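Local coordinates for mevalonate diphosphate decarboxylase (Legionella pneumophila, PDB 3LTO), which probably catalyses the ATP-dependent decarboxylation of mevalonate diphosphate to isopentenyl diphosphate, a step in isoprenoid lipid biosynthesis, at residues A[33-38]-A[154-159]; A[176-181]-A[289-294]. All coordinates share one frame; numbering follows the deposited sequence.

The two contacts follow one another along the chain, contact 1 closing before contact 2 opens, and their centres lie about 13 Å apart. Contact 1 pairs strand 31-47 with strand 158-162 in the mixed sheet of the N-terminal domain; contact 2 pairs strand 177-182 with strand 288-292 in the four-stranded antiparallel sheet of the C-terminal domain. The two sheets meet here. Tyr34 OH lies 3.0 Å from Leu176 N, a probable hydrogen bond, Trp158 CZ2 packs on Leu176 CD1, and Leu36 CD2 packs on His178 CD2. The N-terminal strand pair thus abuts the start of strand 177-182, so the two sheets pack directly on each other.

Contact 1. Residues A[33-38]-A[154-159]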
ATOM      1  N   SER A  33      -6.706  -1.364 -15.176  1.00  9.90           N
ATOM      2  CA  SER A  33      -7.809  -0.872 -15.984  1.00 11.84           C
ATOM      3  C   SER A  33      -7.422   0.229 -16.961  1.00 12.51           C
ATOM      4  O   SER A  33      -6.392   0.887 -16.807  1.00 12.18           O
ATOM      5  CB  SER A  33      -8.933  -0.367 -15.075  1.00 11.29           C
ATOM      6  OG  SER A  33      -8.480   0.710 -14.271  1.00 12.76           O
ATOM      7  N   TYR A  34      -8.262   0.409 -17.975  1.00 12.78           N
ATOM      8  CA  TYR A  34      -8.055   1.441 -18.976  1.00 12.55           C
ATOM      9  C   TYR A  34      -8.987   2.586 -18.596  1.00 12.74           C
ATOM     10  O   TYR A  34     -10.155   2.354 -18.286  1.00 13.56           O
ATOM     11  CB  TYR A  34      -8.430   0.932 -20.364  1.00 12.30           C
ATOM     12  CG  TYR A  34      -8.161   1.946 -21.459  1.00 14.20           C
ATOM     13  CD1 TYR A  34      -6.871   2.417 -21.694  1.00 13.12           C
ATOM     14  CD2 TYR A  34      -9.198   2.452 -22.242  1.00 12.78           C
ATOM     15  CE1 TYR A  34      -6.619   3.369 -22.676  1.00 12.50           C
ATOM     16  CE2 TYR A  34      -8.953   3.408 -23.227  1.00 12.71           C
ATOM     17  CZ  TYR A  34      -7.662   3.859 -23.436  1.00 10.90           C
ATOM     18  OH  TYR A  34      -7.411   4.812 -24.398  1.00 11.72           O
ATOM     19  N   THR A  35      -8.483   3.813 -18.612  1.00 11.10           N
ATOM     20  CA  THR A  35      -9.319   4.948 -18.251  1.00 11.04           C
ATOM     21  C   THR A  35     -10.103   5.426 -19.474  1.00 12.92           C
ATOM     22  O   THR A  35      -9.524   5.838 -20.471  1.00 15.54           O
ATOM     23  CB  THR A  35      -8.458   6.094 -17.656  1.00  9.88           C
ATOM     24  OG1 THR A  35      -7.661   5.580 -16.577  1.00  2.99           O
ATOM     25  CG2 THR A  35      -9.346   7.204 -17.105  1.00  7.13           C
ATOM     26  N   LEU A  36     -11.427   5.342 -19.396  1.00 13.62           N
ATOM     27  CA  LEU A  36     -12.296   5.753 -20.494  1.00 14.79           C
ATOM     28  C   LEU A  36     -12.625   7.236 -20.362  1.00 16.44           C
ATOM     29  O   LEU A  36     -13.721   7.616 -19.945  1.00 16.76           O
ATOM     30  CB  LEU A  36     -13.573   4.910 -20.470  1.00 14.25           C
ATOM     31  CG  LEU A  36     -13.335   3.402 -20.612  1.00 16.03           C
ATOM     32  CD1 LEU A  36     -14.586   2.627 -20.234  1.00 16.15           C
ATOM     33  CD2 LEU A  36     -12.918   3.093 -22.043  1.00 15.39           C
ATOM     34  N   SER A  37     -11.665   8.068 -20.739  1.00 18.79           N
ATOM     35  CA  SER A  37     -11.797   9.516 -20.638  1.00 22.99           C
ATOM     36  C   SER A  37     -13.025  10.184 -21.261  1.00 23.52           C
ATOM     37  O   SER A  37     -13.347  11.317 -20.917  1.00 23.90           O
ATOM     38  CB  SER A  37     -10.523  10.170 -21.174  1.00 24.40           C
ATOM     39  OG  SER A  37      -9.436   9.882 -20.308  1.00 28.34           O
ATOM     40  N   ASN A  38     -13.718   9.497 -22.158  1.00 24.65           N
ATOM     41  CA  ASN A  38     -14.896  10.086 -22.782  1.00 25.09           C
ATOM     42  C   ASN A  38     -16.179   9.861 -21.977  1.00 23.34           C
ATOM     43  O   ASN A  38     -17.117  10.639 -22.083  1.00 24.30           O
ATOM     44  CB  ASN A  38     -15.049   9.547 -24.205  1.00 27.43           C
ATOM     45  CG  ASN A  38     -13.888   9.951 -25.102  1.00 29.89           C
ATOM     46  OD1 ASN A  38     -13.761  11.112 -25.492  1.00 30.14           O
ATOM     47  ND2 ASN A  38     -13.022   8.991 -25.418  1.00 31.98           N
ATOM     48  N   PHE A 154      -8.547   7.975 -11.051  1.00  9.66           N
ATOM     49  CA  PHE A 154      -7.705   9.141 -10.796  1.00  9.48           C
ATOM     50  C   PHE A 154      -6.411   9.123 -11.614  1.00 11.31           C
ATOM     51  O   PHE A 154      -5.563  10.013 -11.475  1.00 12.99           O
ATOM     52  CB  PHE A 154      -7.361   9.210  -9.301  1.00  7.80           C
ATOM     53  CG  PHE A 154      -8.516   9.625  -8.440  1.00  7.09           C
ATOM     54  CD1 PHE A 154      -8.718  10.965  -8.129  1.00  5.90           C
ATOM     55  CD2 PHE A 154      -9.452   8.689  -8.008  1.00  6.53           C
ATOM     56  CE1 PHE A 154      -9.840  11.371  -7.408  1.00  5.42           C
ATOM     57  CE2 PHE A 154     -10.583   9.086  -7.284  1.00  4.14           C
ATOM     58  CZ  PHE A 154     -10.775  10.428  -6.986  1.00  4.61           C
ATOM     59  N   TYR A 155      -6.256   8.110 -12.459  1.00  9.71           N
ATOM     60  CA  TYR A 155      -5.054   7.982 -13.276  1.00  9.01           C
ATOM     61  C   TYR A 155      -5.446   7.610 -14.696  1.00  9.43           C
ATOM     62  O   TYR A 155      -6.510   7.045 -14.917  1.00  7.48           O
ATOM     63  CB  TYR A 155      -4.141   6.906 -12.681  1.00  9.56           C
ATOM     64  CG  TYR A 155      -3.864   7.133 -11.210  1.00 11.23           C
ATOM     65  CD1 TYR A 155      -2.825   7.966 -10.794  1.00 10.41           C
ATOM     66  CD2 TYR A 155      -4.688   6.569 -10.233  1.00 10.38           C
ATOM     67  CE1 TYR A 155      -2.614   8.238  -9.446  1.00  9.07           C
ATOM     68  CE2 TYR A 155      -4.487   6.838  -8.877  1.00 11.11           C
ATOM     69  CZ  TYR A 155      -3.449   7.676  -8.494  1.00 10.94           C
ATOM     70  OH  TYR A 155      -3.264   7.977  -7.163  1.00 11.37           O
ATOM     71  N   ALA A 156      -4.575   7.935 -15.647  1.00  8.66           N
ATOM     72  CA  ALA A 156      -4.801   7.655 -17.060  1.00  9.40           C
ATOM     73  C   ALA A 156      -3.462   7.692 -17.800  1.00  9.86           C
ATOM     74  O   ALA A 156      -2.516   8.337 -17.342  1.00  8.83           O
ATOM     75  CB  ALA A 156      -5.749   8.692 -17.644  1.00  9.07           C
ATOM     76  N   PRO A 157      -3.364   6.998 -18.951  1.00  9.14           N
ATOM     77  CA  PRO A 157      -4.437   6.205 -19.558  1.00 10.06           C
ATOM     78  C   PRO A 157      -4.617   4.809 -18.953  1.00  9.97           C
ATOM     79  O   PRO A 157      -5.628   4.155 -19.192  1.00 10.43           O
ATOM     80  CB  PRO A 157      -4.036   6.166 -21.031  1.00 10.00           C
ATOM     81  CG  PRO A 157      -2.548   6.099 -20.945  1.00 11.11           C
ATOM     82  CD  PRO A 157      -2.243   7.153 -19.896  1.00  6.91           C
ATOM     83  N   TRP A 158      -3.640   4.350 -18.180  1.00 11.40           N
ATOM     84  CA  TRP A 158      -3.736   3.041 -17.532  1.00 11.38           C
ATOM     85  C   TRP A 158      -3.487   3.176 -16.038  1.00 12.23           C
ATOM     86  O   TRP A 158      -2.646   3.965 -15.611  1.00 13.79           O
ATOM     87  CB  TRP A 158      -2.716   2.053 -18.106  1.00 11.35           C
ATOM     88  CG  TRP A 158      -2.917   1.730 -19.541  1.00 10.63           C
ATOM     89  CD1 TRP A 158      -2.361   2.368 -20.612  1.00 10.44           C
ATOM     90  CD2 TRP A 158      -3.773   0.712 -20.076  1.00  8.26           C
ATOM     91  NE1 TRP A 158      -2.822   1.808 -21.785  1.00 10.89           N
ATOM     92  CE2 TRP A 158      -3.690   0.793 -21.483  1.00  7.88           C
ATOM     93  CE3 TRP A 158      -4.604  -0.258 -19.503  1.00  7.72           C
ATOM     94  CZ2 TRP A 158      -4.410  -0.060 -22.328  1.00  8.07           C
ATOM     95  CZ3 TRP A 158      -5.321  -1.105 -20.340  1.00  7.26           C
ATOM     96  CH2 TRP A 158      -5.218  -1.001 -21.739  1.00  7.07           C
ATOM     97  N   ALA A 159      -4.210   2.394 -15.242  1.00 12.01           N
ATOM     98  CA  ALA A 159      -4.050   2.437 -13.793  1.00 10.17           C
ATOM     99  C   ALA A 159      -3.792   1.058 -13.215  1.00 10.00           C
ATOM    100  O   ALA A 159      -4.495   0.106 -13.531  1.00  9.67           O
ATOM    101  CB  ALA A 159      -5.289   3.038 -13.146  1.00  8.01           C
TER
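Tyr34 and Trp158 meet through different first torsions: the phenol ring stands anti to its own amide nitrogen (chi1 -177°), whereas the indole lies beside its nitrogen (chi1 -64°) and swings toward the neighbouring strand. The Tyr34 ring thereby presents its edge to the indole face, with CD1 3.5 Å from Trp158 CZ2 near the rim and the planes at 55°, an edge-to-face pair. Tyr34 CB sits over the six-membered ring of the indole in a CH-pi contact, and CE1 touches Pro157 CB. Trp158 NE1 is held from outside by Tyr173 O, while Phe223 adds a second edge-to-face contact to the indole.

The backbones beside them run antiparallel. Ser33 and Ala159 form a hydrogen-bonded pair, Ser33 N to Ala159 O and Ala159 N to Ser33 O both 3.1 Å, each donor in the carbonyl plane; Tyr34 and Trp158 are the next, non-hydrogen-bonded pair. Thr35 N then gives a nearly straight bond to Pro157 O (2.9 Å), although the donor is tilted from the carbonyl plane. Thr35 OG1 lies 2.5 Å from Tyr155 O, too short to be taken literally, but placed as a donor to it, while Thr35 CB packs on Ala156 CB. Thr35 thus appears to hold the loop on both sides of the cis peptide preceding Pro157, through Pro157 O securely and Tyr155 O less certainly. The whole is an antiparallel strand pairing in the mixed sheet of the N-terminal, ribosomal protein S5-like domain of the GHMP kinase fold, entered through a cis-proline loop.

Contact 2. Residues A[176-181]-A[289-294]; sequences LLHQVI and HLLYRS
Gln179 and Tyr292 reach each other along the sheet face that also carries Leu177 and Leu290. From Gln179 CB, 4.2 Å from Leu290 CB, the chain leaves beside the backbone nitrogen (chi1 -57°) and runs extended through CG to CD, which approaches Tyr292 CE2. OE1 then lies near the ring plane at the phenol edge, 3.3 Å from Tyr292 CE2, with amide and ring planes almost perpendicular at 88°; it also touches Leu290 CD1. A water donates to Gln179 OE1 (2.6 Å) and accepts from the Tyr292 hydroxyl, linking the two polar ends. Leu290 further packs against Ile181, and Ala300 and Phe303 of helix 297-308 bear on Tyr292.

On the other face, His178 and His289 lie rim to rim in nearly parallel planes, with His178 CE1 3.0 Å from His289 ND1. His178 ND1 makes a weak hydrogen bond to Leu290 O, Leu291 CD2 packs on His178 CB, and Val180 CG1 sits over one face of the His289 ring, toward its rim, in a CH-pi contact.

The antiparallel ladder joins Leu177 with Tyr292 and Gln179 with Leu290 through two hydrogen bonds each, the shortest being 2.7 Å from Leu177 N to Tyr292 O and from Leu290 N to Gln179 O. These four bonds therefore set the register and the water satisfies Gln179 OE1 and Tyr292 OH, whereas the imidazole contacts, with one weak bond, probably add little to holding the strands.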
ATOM      1  N   LEU A 176      -7.316   4.094 -27.350  1.00 17.57           N
ATOM      2  CA  LEU A 176      -7.955   2.886 -27.847  1.00 15.60           C
ATOM      3  C   LEU A 176      -9.379   3.222 -28.253  1.00 14.81           C
ATOM      4  O   LEU A 176      -9.953   4.191 -27.764  1.00 14.38           O
ATOM      5  CB  LEU A 176      -7.997   1.820 -26.755  1.00 14.81           C
ATOM      6  CG  LEU A 176      -6.666   1.365 -26.164  1.00 15.81           C
ATOM      7  CD1 LEU A 176      -6.938   0.438 -24.980  1.00 12.76           C
ATOM      8  CD2 LEU A 176      -5.825   0.666 -27.238  1.00 13.51           C
ATOM      9  N   LEU A 177      -9.944   2.444 -29.167  1.00 15.31           N
ATOM     10  CA  LEU A 177     -11.330   2.665 -29.558  1.00 16.10           C
ATOM     11  C   LEU A 177     -12.127   1.747 -28.641  1.00 14.30           C
ATOM     12  O   LEU A 177     -11.871   0.548 -28.588  1.00 13.26           O
ATOM     13  CB  LEU A 177     -11.565   2.280 -31.021  1.00 18.09           C
ATOM     14  CG  LEU A 177     -13.036   2.327 -31.463  1.00 22.37           C
ATOM     15  CD1 LEU A 177     -13.591   3.744 -31.293  1.00 23.34           C
ATOM     16  CD2 LEU A 177     -13.152   1.873 -32.918  1.00 22.87           C
ATOM     17  N   HIS A 178     -13.085   2.309 -27.911  1.00 14.84           N
ATOM     18  CA  HIS A 178     -13.896   1.527 -26.976  1.00 15.88           C
ATOM     19  C   HIS A 178     -15.363   1.430 -27.387  1.00 15.55           C
ATOM     20  O   HIS A 178     -16.050   2.445 -27.506  1.00 17.21           O
ATOM     21  CB  HIS A 178     -13.785   2.139 -25.570  1.00 16.00           C
ATOM     22  CG  HIS A 178     -14.809   1.639 -24.593  1.00 18.91           C
ATOM     23  ND1 HIS A 178     -14.975   0.304 -24.296  1.00 19.31           N
ATOM     24  CD2 HIS A 178     -15.686   2.308 -23.806  1.00 18.06           C
ATOM     25  CE1 HIS A 178     -15.904   0.172 -23.366  1.00 17.52           C
ATOM     26  NE2 HIS A 178     -16.351   1.374 -23.051  1.00 16.92           N
ATOM     27  N   GLN A 179     -15.833   0.204 -27.607  1.00 15.07           N
ATOM     28  CA  GLN A 179     -17.225  -0.041 -27.981  1.00 13.38           C
ATOM     29  C   GLN A 179     -17.867  -1.006 -26.989  1.00 13.22           C
ATOM     30  O   GLN A 179     -17.209  -1.909 -26.465  1.00 11.80           O
ATOM     31  CB  GLN A 179     -17.323  -0.638 -29.388  1.00 11.52           C
ATOM     32  CG  GLN A 179     -16.686   0.200 -30.474  1.00 14.15           C
ATOM     33  CD  GLN A 179     -16.808  -0.443 -31.846  1.00 16.22           C
ATOM     34  OE1 GLN A 179     -16.658  -1.657 -31.993  1.00 17.63           O
ATOM     35  NE2 GLN A 179     -17.069   0.373 -32.860  1.00 18.67           N
ATOM     36  N   VAL A 180     -19.160  -0.811 -26.747  1.00 13.16           N
ATOM     37  CA  VAL A 180     -19.908  -1.654 -25.826  1.00 12.88           C
ATOM     38  C   VAL A 180     -21.127  -2.281 -26.495  1.00 13.09           C
ATOM     39  O   VAL A 180     -21.994  -1.579 -27.022  1.00 11.80           O
ATOM     40  CB  VAL A 180     -20.402  -0.850 -24.605  1.00 12.41           C
ATOM     41  CG1 VAL A 180     -20.993  -1.796 -23.572  1.00 11.72           C
ATOM     42  CG2 VAL A 180     -19.260  -0.041 -24.014  1.00 12.73           C
ATOM     43  N   ILE A 181     -21.180  -3.606 -26.482  1.00 10.75           N
ATOM     44  CA  ILE A 181     -22.316  -4.309 -27.047  1.00 10.54           C
ATOM     45  C   ILE A 181     -23.312  -4.417 -25.907  1.00 13.09           C
ATOM     46  O   ILE A 181     -23.108  -5.164 -24.949  1.00 12.40           O
ATOM     47  CB  ILE A 181     -21.925  -5.710 -27.531  1.00  8.36           C
ATOM     48  CG1 ILE A 181     -20.932  -5.585 -28.688  1.00  6.65           C
ATOM     49  CG2 ILE A 181     -23.174  -6.482 -27.958  1.00  9.69           C
ATOM     50  CD1 ILE A 181     -20.142  -6.842 -28.960  1.00  7.06           C
ATOM     51  N   HIS A 289     -17.645  -5.545 -23.597  1.00  7.52           N
ATOM     52  CA  HIS A 289     -16.760  -4.461 -23.996  1.00  9.28           C
ATOM     53  C   HIS A 289     -15.702  -4.853 -25.011  1.00 10.12           C
ATOM     54  O   HIS A 289     -15.028  -5.880 -24.891  1.00  9.24           O
ATOM     55  CB  HIS A 289     -16.065  -3.862 -22.768  1.00  8.86           C
ATOM     56  CG  HIS A 289     -17.010  -3.260 -21.778  1.00  9.84           C
ATOM     57  ND1 HIS A 289     -17.143  -1.899 -21.607  1.00 10.76           N
ATOM     58  CD2 HIS A 289     -17.912  -3.833 -20.947  1.00  8.72           C
ATOM     59  CE1 HIS A 289     -18.088  -1.660 -20.715  1.00 10.31           C
ATOM     60  NE2 HIS A 289     -18.570  -2.817 -20.300  1.00 10.99           N
ATOM     61  N   LEU A 290     -15.569  -4.006 -26.019  1.00 10.46           N
ATOM     62  CA  LEU A 290     -14.582  -4.198 -27.058  1.00 11.03           C
ATOM     63  C   LEU A 290     -13.562  -3.067 -26.948  1.00 11.32           C
ATOM     64  O   LEU A 290     -13.922  -1.922 -26.684  1.00 11.69           O
ATOM     65  CB  LEU A 290     -15.233  -4.151 -28.441  1.00 12.02           C
ATOM     66  CG  LEU A 290     -16.357  -5.129 -28.792  1.00 13.05           C
ATOM     67  CD1 LEU A 290     -16.664  -5.000 -30.282  1.00 11.44           C
ATOM     68  CD2 LEU A 290     -15.930  -6.567 -28.463  1.00 14.60           C
ATOM     69  N   LEU A 291     -12.292  -3.406 -27.143  1.00 12.29           N
ATOM     70  CA  LEU A 291     -11.203  -2.439 -27.110  1.00 12.35           C
ATOM     71  C   LEU A 291     -10.355  -2.693 -28.343  1.00 12.63           C
ATOM     72  O   LEU A 291      -9.898  -3.817 -28.574  1.00 13.47           O
ATOM     73  CB  LEU A 291     -10.360  -2.604 -25.842  1.00 11.75           C
ATOM     74  CG  LEU A 291     -11.018  -2.100 -24.557  1.00 11.64           C
ATOM     75  CD1 LEU A 291     -10.140  -2.433 -23.361  1.00 11.21           C
ATOM     76  CD2 LEU A 291     -11.239  -0.594 -24.660  1.00  9.79           C
ATOM     77  N   TYR A 292     -10.167  -1.646 -29.141  1.00 13.65           N
ATOM     78  CA  TYR A 292      -9.395  -1.723 -30.378  1.00 13.23           C
ATOM     79  C   TYR A 292      -8.240  -0.746 -30.314  1.00 14.09           C
ATOM     80  O   TYR A 292      -8.327   0.277 -29.639  1.00 13.24           O
ATOM     81  CB  TYR A 292     -10.262  -1.327 -31.577  1.00 12.34           C
ATOM     82  CG  TYR A 292     -11.315  -2.322 -32.003  1.00 10.53           C
ATOM     83  CD1 TYR A 292     -10.991  -3.397 -32.824  1.00  9.40           C
ATOM     84  CD2 TYR A 292     -12.646  -2.158 -31.624  1.00 10.17           C
ATOM     85  CE1 TYR A 292     -11.967  -4.284 -33.261  1.00 11.58           C
ATOM     86  CE2 TYR A 292     -13.632  -3.039 -32.058  1.00  9.46           C
ATOM     87  CZ  TYR A 292     -13.286  -4.097 -32.876  1.00 10.91           C
ATOM     88  OH  TYR A 292     -14.257  -4.965 -33.320  1.00 12.47           O
ATOM     89  N   ARG A 293      -7.164  -1.063 -31.028  1.00 14.44           N
ATOM     90  CA  ARG A 293      -6.007  -0.184 -31.093  1.00 15.99           C
ATOM     91  C   ARG A 293      -6.382   1.014 -31.965  1.00 15.85           C
ATOM     92  O   ARG A 293      -7.290   0.924 -32.789  1.00 15.24           O
ATOM     93  CB  ARG A 293      -4.821  -0.908 -31.732  1.00 17.92           C
ATOM     94  CG  ARG A 293      -4.187  -1.975 -30.872  1.00 19.05           C
ATOM     95  CD  ARG A 293      -2.924  -2.523 -31.518  1.00 19.88           C
ATOM     96  NE  ARG A 293      -3.170  -3.784 -32.208  1.00 25.34           N
ATOM     97  CZ  ARG A 293      -3.638  -3.890 -33.443  1.00 24.91           C
ATOM     98  NH1 ARG A 293      -3.902  -2.804 -34.146  1.00 27.60           N
ATOM     99  NH2 ARG A 293      -3.870  -5.085 -33.959  1.00 26.03           N
ATOM    100  N   SER A 294      -5.684   2.131 -31.788  1.00 16.48           N
ATOM    101  CA  SER A 294      -5.959   3.326 -32.579  1.00 17.79           C
ATOM    102  C   SER A 294      -5.785   3.027 -34.064  1.00 16.40           C
ATOM    103  O   SER A 294      -6.393   3.684 -34.901  1.00 17.82           O
ATOM    104  CB  SER A 294      -5.024   4.463 -32.177  1.00 17.35           C
ATOM    105  OG  SER A 294      -3.675   4.106 -32.420  1.00 22.80           O
TER
HETATM  106  O   HOH W   1     -16.289  -3.596 -33.735  1.00  5.94           O